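PDB 3VC5: mandelate racemase/muconate lactonizing protein, which probably catalyses the magnesium-dependent dehydration of D-glucarate to 5-dehydro-4-deoxy-D-glucarate, as a member of the mandelate racemase/muconate lactonizing enzyme family. Local coordinates for residues 202-206 with 384-388; 29-33 with 77-81; 156-162 with 354-360. One frame throughout, in Å; residues are numbered along the deposited sequence.

Interaction 1: 202-206 with 384-388; sequences EYGFR and FVDGA
Three aromatic rings, Tyr203, Phe205 and Phe384, carry the apolar part of this contact. Tyr203 sets its edge against one face of Phe384 in a T-shaped pair, with CD1 of Tyr203 3.7 Å from CG of Phe384 and planes at 86°. Phe205 makes a more offset edge-to-face pair with the same ring, its CE1 lying 3.9 Å from CD1 of Phe384. CB of Tyr203 lies over one face of Phe205, toward its rim. Phe205 leaves the backbone pointing away from 384-388, but its CG lies beside the backbone N (chi1 -62°), and the ring swings back to meet Phe384. The backbones meet where helix 189-203 ends, just before strand 208-211 of the (beta/alpha)7beta barrel, the modified TIM barrel of the enolase superfamily, and where a type I' turn, Val385 to Ala388, leads into strand 388-390. Gly387 N donates to Tyr203 O at 2.9 Å, on a carbonyl lone pair, although the N-H is bent to 131°. Gly204 and Gly387 both have positive phi, which glycine readily adopts, and their bare backbones pack closely, with Gly387 CA 3.5 Å from Phe205 N. A water accepts from Arg206 N and gives a weak bond to Gly387 O. Arg206 lies alongside Asp386. NH2 of Arg206 stays 4.3 Å from OD2 of Asp386, beyond a salt bridge, with the oxygen well outside the guanidinium plane.

Interaction 2: 29-33 with 77-81; sequences RVTPV and LEQVR
Val30 lays its CG1 methyl against three side chains of helix 74-85, touching CD1 of Leu77, CG1 of Val80 and CG of Arg81. This is helix-on-sheet packing in the N-terminal domain of the enolase superfamily fold: strand 25-36, at one edge of a three-stranded antiparallel sheet, runs nearly antiparallel to the helix, their local axes 9.4 Å apart at 166°. CG1 of Val30, standing anti to the backbone N (chi1 177°), is 3.9 Å from CG of Arg81 and 4.0 Å from CD1 of Leu77. Two residues along the strand, Pro32 also faces the helix and crosses Leu77, with CB of Pro32 3.8 Å from CD2 of Leu77. CD1 of Leu77 sits between CG1 of Val30 and CB of Pro32, while CD2 meets CB and CG of the proline. Tyr413 of helix 403-415 touches both Pro32 and Leu77, while Phe134 of helix 123-146 packs on Val80. Arg81, extended from CG to NE, reaches along the outer side of this patch. Leu77 CG lies over one face of the Arg81 guanidinium, toward the rim, and NH2 of Arg81 is 3.7 Å from CG of Pro32.

Interaction 3: 156-162 with 354-360; sequences GKVRDAV and AAATPAI
A buried contact, largely arginine to main-chain carbonyls, fastens the approach to strand 161-169 of the (beta/alpha)7beta barrel to the end of helix 344-355. With CG of Arg159 between the backbone N and the carbonyl carbon (chi1 50°) and the chain bent at chi3 (65°), its guanidinium is brought edge-on to the carbonyls at the helix end and turn. NH1 of Arg159 donates to Thr357 O at 3.0 Å, nearly straight, and, weakly, to Ala354 O. NH2 of Arg159 reaches Pro358 O at 3.3 Å. Thr357 O and Pro358 O lie near the guanidinium plane and fix the rotation of the group, although each donor sits above its carbonyl plane. Thr357 O also accepts from Ile360 N, from the opposite face, within a type I turn. Val158 N bonds almost straight to Ala355 O at 2.7 Å. Val162 packs on the last helical residues, CG1 3.6 Å from CB of Ala354 and CG2 on Ala355. His96 of the second subunit packs on Val158 and Pro358. Ile360 O lies over one face of the Arg159 guanidinium, toward its rim and without bonding, and Val158 CG2 covers the centre of the other face at 3.4 Å.

From the N terminus, interaction 2 comes first: strand 25-36 leads through the antiparallel sheet to helix 74-85, closing a short loop wholly within the N-terminal domain before either of the others begins. Residues 156-162, the opening of interaction 3, then lead into strand 161-169 of the barrel, which passes on to helix 189-203, where interaction 1 opens. Interaction 3 closes at 354-360 and interaction 1 at 384-388, so these two long loops cross. Both tie early elements of the barrel to its later part, and they touch where CB of Ala388 lies 3.4 Å from Val162 O. Interaction 2 remains apart, its nearest atoms about 18 Å from interaction 1.

Interaction 1: 202-206 with 384-388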
ATOM      1  N   GLU A 202     -20.596   4.290  29.803  1.00 28.82           N
ATOM      2  CA  GLU A 202     -20.386   5.628  29.244  1.00 27.41           C
ATOM      3  C   GLU A 202     -20.206   5.661  27.738  1.00 30.08           C
ATOM      4  O   GLU A 202     -20.748   6.549  27.066  1.00 30.64           O
ATOM      5  CB  GLU A 202     -19.225   6.344  29.954  1.00 29.67           C
ATOM      6  CG  GLU A 202     -19.495   6.558  31.456  1.00 31.75           C
ATOM      7  CD  GLU A 202     -18.347   7.207  32.231  1.00 32.16           C
ATOM      8  OE1 GLU A 202     -17.294   7.492  31.625  1.00 41.08           O
ATOM      9  OE2 GLU A 202     -18.518   7.447  33.460  1.00 35.33           O
ATOM     10  N   TYR A 203     -19.437   4.714  27.203  1.00 27.10           N
ATOM     11  CA  TYR A 203     -19.023   4.774  25.798  1.00 25.61           C
ATOM     12  C   TYR A 203     -19.702   3.721  24.899  1.00 26.58           C
ATOM     13  O   TYR A 203     -19.731   3.876  23.673  1.00 26.93           O
ATOM     14  CB  TYR A 203     -17.490   4.630  25.695  1.00 23.88           C
ATOM     15  CG  TYR A 203     -16.727   5.814  26.269  1.00 23.86           C
ATOM     16  CD1 TYR A 203     -16.359   6.897  25.442  1.00 25.27           C
ATOM     17  CD2 TYR A 203     -16.435   5.904  27.645  1.00 27.78           C
ATOM     18  CE1 TYR A 203     -15.695   8.006  25.955  1.00 25.31           C
ATOM     19  CE2 TYR A 203     -15.770   7.044  28.180  1.00 26.15           C
ATOM     20  CZ  TYR A 203     -15.414   8.087  27.316  1.00 24.77           C
ATOM     21  OH  TYR A 203     -14.760   9.203  27.806  1.00 27.44           O
ATOM     22  N   GLY A 204     -20.189   2.635  25.501  1.00 26.79           N
ATOM     23  CA  GLY A 204     -20.875   1.575  24.743  1.00 28.97           C
ATOM     24  C   GLY A 204     -19.951   0.563  24.062  1.00 24.91           C
ATOM     25  O   GLY A 204     -20.367  -0.152  23.136  1.00 27.59           O
ATOM     26  N   PHE A 205     -18.698   0.502  24.509  1.00 28.76           N
ATOM     27  CA  PHE A 205     -17.706  -0.411  23.917  1.00 27.02           C
ATOM     28  C   PHE A 205     -18.248  -1.834  23.835  1.00 28.65           C
ATOM     29  O   PHE A 205     -18.868  -2.330  24.785  1.00 29.46           O
ATOM     30  CB  PHE A 205     -16.425  -0.429  24.765  1.00 26.00           C
ATOM     31  CG  PHE A 205     -15.725   0.904  24.843  1.00 24.37           C
ATOM     32  CD1 PHE A 205     -15.401   1.608  23.669  1.00 26.47           C
ATOM     33  CD2 PHE A 205     -15.428   1.490  26.081  1.00 26.14           C
ATOM     34  CE1 PHE A 205     -14.753   2.857  23.725  1.00 24.09           C
ATOM     35  CE2 PHE A 205     -14.752   2.735  26.149  1.00 26.87           C
ATOM     36  CZ  PHE A 205     -14.414   3.419  24.963  1.00 24.18           C
ATOM     37  N   ARG A 206     -18.003  -2.490  22.704  1.00 27.99           N
ATOM     38  CA  ARG A 206     -18.482  -3.854  22.474  1.00 30.23           C
ATOM     39  C   ARG A 206     -17.347  -4.894  22.422  1.00 30.24           C
ATOM     40  O   ARG A 206     -17.576  -6.061  22.044  1.00 31.79           O
ATOM     41  CB  ARG A 206     -19.337  -3.897  21.190  1.00 28.99           C
ATOM     42  CG  ARG A 206     -20.618  -3.025  21.281  1.00 33.09           C
ATOM     43  CD  ARG A 206     -21.386  -3.043  19.986  1.00 44.43           C
ATOM     44  NE  ARG A 206     -22.708  -2.441  20.132  1.00 66.58           N
ATOM     45  CZ  ARG A 206     -23.634  -2.444  19.176  1.00 79.13           C
ATOM     46  NH1 ARG A 206     -23.373  -3.013  18.007  1.00 82.77           N
ATOM     47  NH2 ARG A 206     -24.817  -1.880  19.384  1.00 78.70           N
ATOM     48  N   PHE A 384     -18.621   8.924  20.799  1.00 28.52           N
ATOM     49  CA  PHE A 384     -18.784   7.473  20.783  1.00 28.46           C
ATOM     50  C   PHE A 384     -20.263   7.133  20.865  1.00 27.55           C
ATOM     51  O   PHE A 384     -20.972   7.599  21.777  1.00 32.54           O
ATOM     52  CB  PHE A 384     -18.025   6.818  21.935  1.00 28.56           C
ATOM     53  CG  PHE A 384     -16.533   6.894  21.784  1.00 24.79           C
ATOM     54  CD1 PHE A 384     -15.811   5.793  21.372  1.00 27.87           C
ATOM     55  CD2 PHE A 384     -15.867   8.089  22.001  1.00 29.12           C
ATOM     56  CE1 PHE A 384     -14.432   5.868  21.213  1.00 27.18           C
ATOM     57  CE2 PHE A 384     -14.495   8.184  21.878  1.00 27.05           C
ATOM     58  CZ  PHE A 384     -13.766   7.076  21.447  1.00 26.74           C
ATOM     59  N   VAL A 385     -20.720   6.314  19.926  1.00 29.15           N
ATOM     60  CA  VAL A 385     -22.104   5.867  19.873  1.00 29.86           C
ATOM     61  C   VAL A 385     -22.058   4.347  19.802  1.00 29.51           C
ATOM     62  O   VAL A 385     -21.524   3.778  18.832  1.00 29.38           O
ATOM     63  CB  VAL A 385     -22.822   6.398  18.620  1.00 32.34           C
ATOM     64  CG1 VAL A 385     -24.245   5.816  18.523  1.00 33.85           C
ATOM     65  CG2 VAL A 385     -22.844   7.950  18.604  1.00 36.83           C
ATOM     66  N   ASP A 386     -22.552   3.687  20.841  1.00 29.21           N
ATOM     67  CA  ASP A 386     -22.529   2.229  20.878  1.00 29.97           C
ATOM     68  C   ASP A 386     -21.107   1.698  20.643  1.00 29.71           C
ATOM     69  O   ASP A 386     -20.917   0.716  19.903  1.00 29.96           O
ATOM     70  CB  ASP A 386     -23.478   1.659  19.817  1.00 33.86           C
ATOM     71  CG  ASP A 386     -24.914   2.111  20.020  1.00 37.03           C
ATOM     72  OD1 ASP A 386     -25.334   2.253  21.193  1.00 41.64           O
ATOM     73  OD2 ASP A 386     -25.620   2.324  19.002  1.00 49.02           O
ATOM     74  N   GLY A 387     -20.126   2.350  21.270  1.00 27.85           N
ATOM     75  CA  GLY A 387     -18.737   1.885  21.256  1.00 27.68           C
ATOM     76  C   GLY A 387     -17.924   2.264  20.036  1.00 27.26           C
ATOM     77  O   GLY A 387     -16.730   1.908  19.941  1.00 27.30           O
ATOM     78  N   ALA A 388     -18.534   2.981  19.100  1.00 27.17           N
ATOM     79  CA  ALA A 388     -17.884   3.298  17.831  1.00 27.04           C
ATOM     80  C   ALA A 388     -17.895   4.809  17.567  1.00 28.90           C
ATOM     81  O   ALA A 388     -18.811   5.522  17.983  1.00 28.34           O
ATOM     82  CB  ALA A 388     -18.579   2.567  16.695  1.00 25.78           C
TER
HETATM   83  O   HOH W   1     -16.930  -1.373  20.335  1.00 28.54           O

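Interaction 2: 29-33 with 77-81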
ATOM      1  N   ARG A  29       3.493  25.252  12.849  1.00 24.01           N
ATOM      2  CA  ARG A  29       3.511  25.604  14.257  1.00 23.54           C
ATOM      3  C   ARG A  29       3.604  24.328  15.060  1.00 22.61           C
ATOM      4  O   ARG A  29       2.854  23.385  14.808  1.00 29.28           O
ATOM      5  CB  ARG A  29       2.211  26.330  14.599  1.00 25.09           C
ATOM      6  CG  ARG A  29       2.003  27.564  13.728  1.00 26.14           C
ATOM      7  CD  ARG A  29       0.535  28.076  13.829  1.00 28.25           C
ATOM      8  NE  ARG A  29       0.359  29.271  12.998  1.00 30.93           N
ATOM      9  CZ  ARG A  29      -0.816  29.749  12.595  1.00 35.59           C
ATOM     10  NH1 ARG A  29      -1.948  29.109  12.894  1.00 35.89           N
ATOM     11  NH2 ARG A  29      -0.856  30.860  11.857  1.00 36.00           N
ATOM     12  N   VAL A  30       4.532  24.292  16.005  1.00 24.87           N
ATOM     13  CA  VAL A  30       4.757  23.102  16.806  1.00 21.50           C
ATOM     14  C   VAL A  30       4.577  23.455  18.270  1.00 23.49           C
ATOM     15  O   VAL A  30       5.264  24.334  18.777  1.00 25.62           O
ATOM     16  CB  VAL A  30       6.187  22.531  16.575  1.00 21.77           C
ATOM     17  CG1 VAL A  30       6.401  21.309  17.498  1.00 24.06           C
ATOM     18  CG2 VAL A  30       6.396  22.162  15.101  1.00 24.99           C
ATOM     19  N   THR A  31       3.632  22.777  18.936  1.00 23.06           N
ATOM     20  CA  THR A  31       3.252  23.096  20.312  1.00 23.98           C
ATOM     21  C   THR A  31       3.233  21.881  21.230  1.00 23.83           C
ATOM     22  O   THR A  31       2.348  21.024  21.104  1.00 24.10           O
ATOM     23  CB  THR A  31       1.851  23.753  20.339  1.00 22.83           C
ATOM     24  OG1 THR A  31       1.829  24.827  19.385  1.00 25.42           O
ATOM     25  CG2 THR A  31       1.525  24.313  21.750  1.00 24.67           C
ATOM     26  N   PRO A  32       4.197  21.801  22.168  1.00 23.77           N
ATOM     27  CA  PRO A  32       4.123  20.676  23.103  1.00 23.44           C
ATOM     28  C   PRO A  32       3.015  20.939  24.115  1.00 23.54           C
ATOM     29  O   PRO A  32       2.793  22.094  24.521  1.00 24.24           O
ATOM     30  CB  PRO A  32       5.510  20.672  23.757  1.00 23.61           C
ATOM     31  CG  PRO A  32       5.951  22.166  23.712  1.00 22.80           C
ATOM     32  CD  PRO A  32       5.339  22.708  22.437  1.00 24.74           C
ATOM     33  N   VAL A  33       2.334  19.874  24.542  1.00 22.56           N
ATOM     34  CA  VAL A  33       1.205  19.989  25.489  1.00 22.52           C
ATOM     35  C   VAL A  33       1.338  18.891  26.528  1.00 23.28           C
ATOM     36  O   VAL A  33       2.011  17.851  26.288  1.00 23.18           O
ATOM     37  CB  VAL A  33      -0.173  19.847  24.777  1.00 21.24           C
ATOM     38  CG1 VAL A  33      -0.420  21.019  23.820  1.00 23.16           C
ATOM     39  CG2 VAL A  33      -0.305  18.489  24.055  1.00 22.72           C
ATOM     40  N   LEU A  77      10.239  15.732  20.304  1.00 23.81           N
ATOM     41  CA  LEU A  77       9.838  17.117  20.128  1.00 26.22           C
ATOM     42  C   LEU A  77      10.928  17.917  19.387  1.00 26.17           C
ATOM     43  O   LEU A  77      10.633  18.721  18.481  1.00 25.57           O
ATOM     44  CB  LEU A  77       9.556  17.747  21.499  1.00 24.19           C
ATOM     45  CG  LEU A  77       9.314  19.254  21.558  1.00 25.92           C
ATOM     46  CD1 LEU A  77       8.093  19.667  20.718  1.00 25.14           C
ATOM     47  CD2 LEU A  77       9.131  19.662  23.050  1.00 26.39           C
ATOM     48  N   GLU A  78      12.188  17.715  19.772  1.00 24.39           N
ATOM     49  CA  GLU A  78      13.298  18.441  19.124  1.00 26.84           C
ATOM     50  C   GLU A  78      13.409  18.130  17.627  1.00 25.88           C
ATOM     51  O   GLU A  78      13.660  19.025  16.800  1.00 25.14           O
ATOM     52  CB  GLU A  78      14.636  18.158  19.825  1.00 30.14           C
ATOM     53  CG  GLU A  78      14.711  18.761  21.218  1.00 35.26           C
ATOM     54  CD  GLU A  78      15.942  18.297  21.989  1.00 52.23           C
ATOM     55  OE1 GLU A  78      16.634  17.349  21.516  1.00 54.06           O
ATOM     56  OE2 GLU A  78      16.206  18.879  23.070  1.00 58.73           O
ATOM     57  N   GLN A  79      13.207  16.868  17.274  1.00 24.77           N
ATOM     58  CA  GLN A  79      13.227  16.463  15.869  1.00 24.96           C
ATOM     59  C   GLN A  79      12.041  17.019  15.105  1.00 25.00           C
ATOM     60  O   GLN A  79      12.197  17.449  13.948  1.00 24.11           O
ATOM     61  CB  GLN A  79      13.289  14.935  15.715  1.00 23.61           C
ATOM     62  CG  GLN A  79      14.589  14.313  16.221  1.00 30.00           C
ATOM     63  CD  GLN A  79      15.875  14.916  15.634  1.00 34.27           C
ATOM     64  OE1 GLN A  79      16.844  15.188  16.377  1.00 46.19           O
ATOM     65  NE2 GLN A  79      15.910  15.115  14.310  1.00 36.31           N
ATOM     66  N   VAL A  80      10.865  17.059  15.740  1.00 22.81           N
ATOM     67  CA  VAL A  80       9.682  17.578  15.077  1.00 23.07           C
ATOM     68  C   VAL A  80       9.885  19.081  14.822  1.00 23.33           C
ATOM     69  O   VAL A  80       9.552  19.574  13.736  1.00 24.37           O
ATOM     70  CB  VAL A  80       8.417  17.293  15.903  1.00 21.89           C
ATOM     71  CG1 VAL A  80       7.179  17.998  15.317  1.00 23.51           C
ATOM     72  CG2 VAL A  80       8.148  15.776  15.991  1.00 23.51           C
ATOM     73  N   ARG A  81      10.429  19.811  15.797  1.00 22.41           N
ATOM     74  CA  ARG A  81      10.704  21.234  15.578  1.00 24.59           C
ATOM     75  C   ARG A  81      11.704  21.432  14.443  1.00 26.15           C
ATOM     76  O   ARG A  81      11.512  22.285  13.572  1.00 28.46           O
ATOM     77  CB  ARG A  81      11.246  21.883  16.846  1.00 26.47           C
ATOM     78  CG  ARG A  81      10.196  22.075  17.938  1.00 28.75           C
ATOM     79  CD  ARG A  81      10.827  22.864  19.087  1.00 31.23           C
ATOM     80  NE  ARG A  81       9.861  23.304  20.074  1.00 35.85           N
ATOM     81  CZ  ARG A  81       9.970  23.092  21.376  1.00 40.06           C
ATOM     82  NH1 ARG A  81      11.029  22.457  21.881  1.00 41.89           N
ATOM     83  NH2 ARG A  81       9.008  23.537  22.177  1.00 41.02           N
TER

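Interaction 3: 156-162 with 354-360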
ATOM      1  N   GLY A 156     -12.349   6.170   0.391  1.00 25.36           N
ATOM      2  CA  GLY A 156     -13.736   6.302   0.875  1.00 28.16           C
ATOM      3  C   GLY A 156     -14.020   5.350   2.035  1.00 26.96           C
ATOM      4  O   GLY A 156     -13.417   4.277   2.127  1.00 29.75           O
ATOM      5  N   LYS A 157     -14.891   5.758   2.955  1.00 26.89           N
ATOM      6  CA  LYS A 157     -15.192   4.917   4.101  1.00 25.85           C
ATOM      7  C   LYS A 157     -15.894   3.649   3.661  1.00 28.90           C
ATOM      8  O   LYS A 157     -16.788   3.675   2.789  1.00 29.53           O
ATOM      9  CB  LYS A 157     -16.052   5.645   5.118  1.00 28.97           C
ATOM     10  CG  LYS A 157     -17.435   5.999   4.648  1.00 32.80           C
ATOM     11  CD  LYS A 157     -18.129   6.949   5.647  1.00 37.43           C
ATOM     12  CE  LYS A 157     -19.530   7.343   5.129  1.00 43.14           C
ATOM     13  NZ  LYS A 157     -20.311   8.146   6.091  1.00 45.93           N
ATOM     14  N   VAL A 158     -15.506   2.538   4.280  1.00 27.62           N
ATOM     15  CA  VAL A 158     -16.176   1.263   4.047  1.00 30.74           C
ATOM     16  C   VAL A 158     -17.072   0.892   5.195  1.00 31.22           C
ATOM     17  O   VAL A 158     -17.764  -0.138   5.146  1.00 33.73           O
ATOM     18  CB  VAL A 158     -15.178   0.123   3.753  1.00 33.43           C
ATOM     19  CG1 VAL A 158     -14.166   0.574   2.724  1.00 39.40           C
ATOM     20  CG2 VAL A 158     -14.466  -0.331   5.008  1.00 35.20           C
ATOM     21  N   ARG A 159     -17.035   1.719   6.241  1.00 29.70           N
ATOM     22  CA  ARG A 159     -17.922   1.570   7.382  1.00 33.02           C
ATOM     23  C   ARG A 159     -18.232   2.971   7.892  1.00 31.86           C
ATOM     24  O   ARG A 159     -17.385   3.869   7.802  1.00 33.04           O
ATOM     25  CB  ARG A 159     -17.273   0.686   8.451  1.00 32.48           C
ATOM     26  CG  ARG A 159     -15.852   1.105   8.810  1.00 31.96           C
ATOM     27  CD  ARG A 159     -15.120   0.039   9.657  1.00 35.54           C
ATOM     28  NE  ARG A 159     -14.879  -1.233   8.964  1.00 33.40           N
ATOM     29  CZ  ARG A 159     -13.771  -1.552   8.279  1.00 31.53           C
ATOM     30  NH1 ARG A 159     -12.778  -0.682   8.112  1.00 30.72           N
ATOM     31  NH2 ARG A 159     -13.672  -2.753   7.718  1.00 33.30           N
ATOM     32  N   ASP A 160     -19.453   3.181   8.379  1.00 30.93           N
ATOM     33  CA  ASP A 160     -19.870   4.513   8.811  1.00 33.15           C
ATOM     34  C   ASP A 160     -19.280   4.916  10.161  1.00 31.83           C
ATOM     35  O   ASP A 160     -19.151   6.114  10.442  1.00 34.36           O
ATOM     36  CB  ASP A 160     -21.401   4.609   8.895  1.00 37.06           C
ATOM     37  CG  ASP A 160     -22.067   4.578   7.540  1.00 43.74           C
ATOM     38  OD1 ASP A 160     -21.391   4.836   6.518  1.00 44.62           O
ATOM     39  OD2 ASP A 160     -23.291   4.316   7.494  1.00 54.16           O
ATOM     40  N   ALA A 161     -18.921   3.923  10.986  1.00 28.42           N
ATOM     41  CA  ALA A 161     -18.386   4.167  12.315  1.00 26.21           C
ATOM     42  C   ALA A 161     -17.306   3.124  12.610  1.00 29.05           C
ATOM     43  O   ALA A 161     -17.364   2.019  12.073  1.00 30.34           O
ATOM     44  CB  ALA A 161     -19.508   4.126  13.367  1.00 29.53           C
ATOM     45  N   VAL A 162     -16.335   3.479  13.448  1.00 26.16           N
ATOM     46  CA  VAL A 162     -15.191   2.616  13.747  1.00 25.33           C
ATOM     47  C   VAL A 162     -15.315   2.138  15.175  1.00 25.25           C
ATOM     48  O   VAL A 162     -15.274   2.946  16.114  1.00 25.65           O
ATOM     49  CB  VAL A 162     -13.896   3.413  13.608  1.00 23.06           C
ATOM     50  CG1 VAL A 162     -12.699   2.617  14.129  1.00 26.88           C
ATOM     51  CG2 VAL A 162     -13.698   3.849  12.136  1.00 24.11           C
ATOM     52  N   ALA A 354      -9.009   3.901  10.000  1.00 22.53           N
ATOM     53  CA  ALA A 354      -9.748   2.637  10.174  1.00 22.74           C
ATOM     54  C   ALA A 354     -11.009   2.576   9.293  1.00 23.48           C
ATOM     55  O   ALA A 354     -11.341   1.510   8.760  1.00 25.50           O
ATOM     56  CB  ALA A 354     -10.116   2.419  11.641  1.00 24.10           C
ATOM     57  N   ALA A 355     -11.734   3.694   9.165  1.00 23.73           N
ATOM     58  CA  ALA A 355     -12.972   3.682   8.380  1.00 25.00           C
ATOM     59  C   ALA A 355     -12.736   3.349   6.908  1.00 24.65           C
ATOM     60  O   ALA A 355     -13.603   2.756   6.251  1.00 24.87           O
ATOM     61  CB  ALA A 355     -13.718   5.053   8.501  1.00 25.97           C
ATOM     62  N   ALA A 356     -11.580   3.760   6.391  1.00 25.62           N
ATOM     63  CA  ALA A 356     -11.299   3.692   4.955  1.00 22.19           C
ATOM     64  C   ALA A 356     -10.363   2.546   4.616  1.00 25.83           C
ATOM     65  O   ALA A 356      -9.894   2.471   3.477  1.00 29.02           O
ATOM     66  CB  ALA A 356     -10.680   5.033   4.442  1.00 27.68           C
ATOM     67  N   THR A 357     -10.096   1.645   5.569  1.00 24.96           N
ATOM     68  CA  THR A 357      -9.128   0.582   5.297  1.00 26.48           C
ATOM     69  C   THR A 357      -9.860  -0.731   5.484  1.00 28.66           C
ATOM     70  O   THR A 357     -10.164  -1.139   6.612  1.00 30.95           O
ATOM     71  CB  THR A 357      -7.858   0.691   6.226  1.00 25.86           C
ATOM     72  OG1 THR A 357      -7.261   1.981   6.027  1.00 27.43           O
ATOM     73  CG2 THR A 357      -6.825  -0.440   5.917  1.00 31.15           C
ATOM     74  N   PRO A 358     -10.154  -1.416   4.364  1.00 31.51           N
ATOM     75  CA  PRO A 358     -10.958  -2.625   4.491  1.00 32.41           C
ATOM     76  C   PRO A 358     -10.408  -3.639   5.514  1.00 32.81           C
ATOM     77  O   PRO A 358     -11.185  -4.255   6.219  1.00 31.62           O
ATOM     78  CB  PRO A 358     -10.941  -3.216   3.070  1.00 34.78           C
ATOM     79  CG  PRO A 358     -10.762  -2.013   2.170  1.00 38.03           C
ATOM     80  CD  PRO A 358      -9.951  -1.001   2.963  1.00 29.55           C
ATOM     81  N   ALA A 359      -9.088  -3.814   5.597  1.00 32.23           N
ATOM     82  CA  ALA A 359      -8.529  -4.856   6.463  1.00 34.64           C
ATOM     83  C   ALA A 359      -8.505  -4.545   7.969  1.00 33.99           C
ATOM     84  O   ALA A 359      -8.229  -5.443   8.777  1.00 34.74           O
ATOM     85  CB  ALA A 359      -7.131  -5.273   5.973  1.00 36.78           C
ATOM     86  N   ILE A 360      -8.783  -3.301   8.365  1.00 32.39           N
ATOM     87  CA  ILE A 360      -8.804  -3.014   9.791  1.00 28.33           C
ATOM     88  C   ILE A 360     -10.197  -3.413  10.249  1.00 33.89           C
ATOM     89  O   ILE A 360     -11.148  -2.628  10.170  1.00 34.22           O
ATOM     90  CB  ILE A 360      -8.453  -1.550  10.143  1.00 28.19           C
ATOM     91  CG1 ILE A 360      -7.018  -1.226   9.665  1.00 29.88           C
ATOM     92  CG2 ILE A 360      -8.625  -1.349  11.673  1.00 32.27           C
ATOM     93  CD1 ILE A 360      -6.594   0.237   9.840  1.00 31.66           C
TER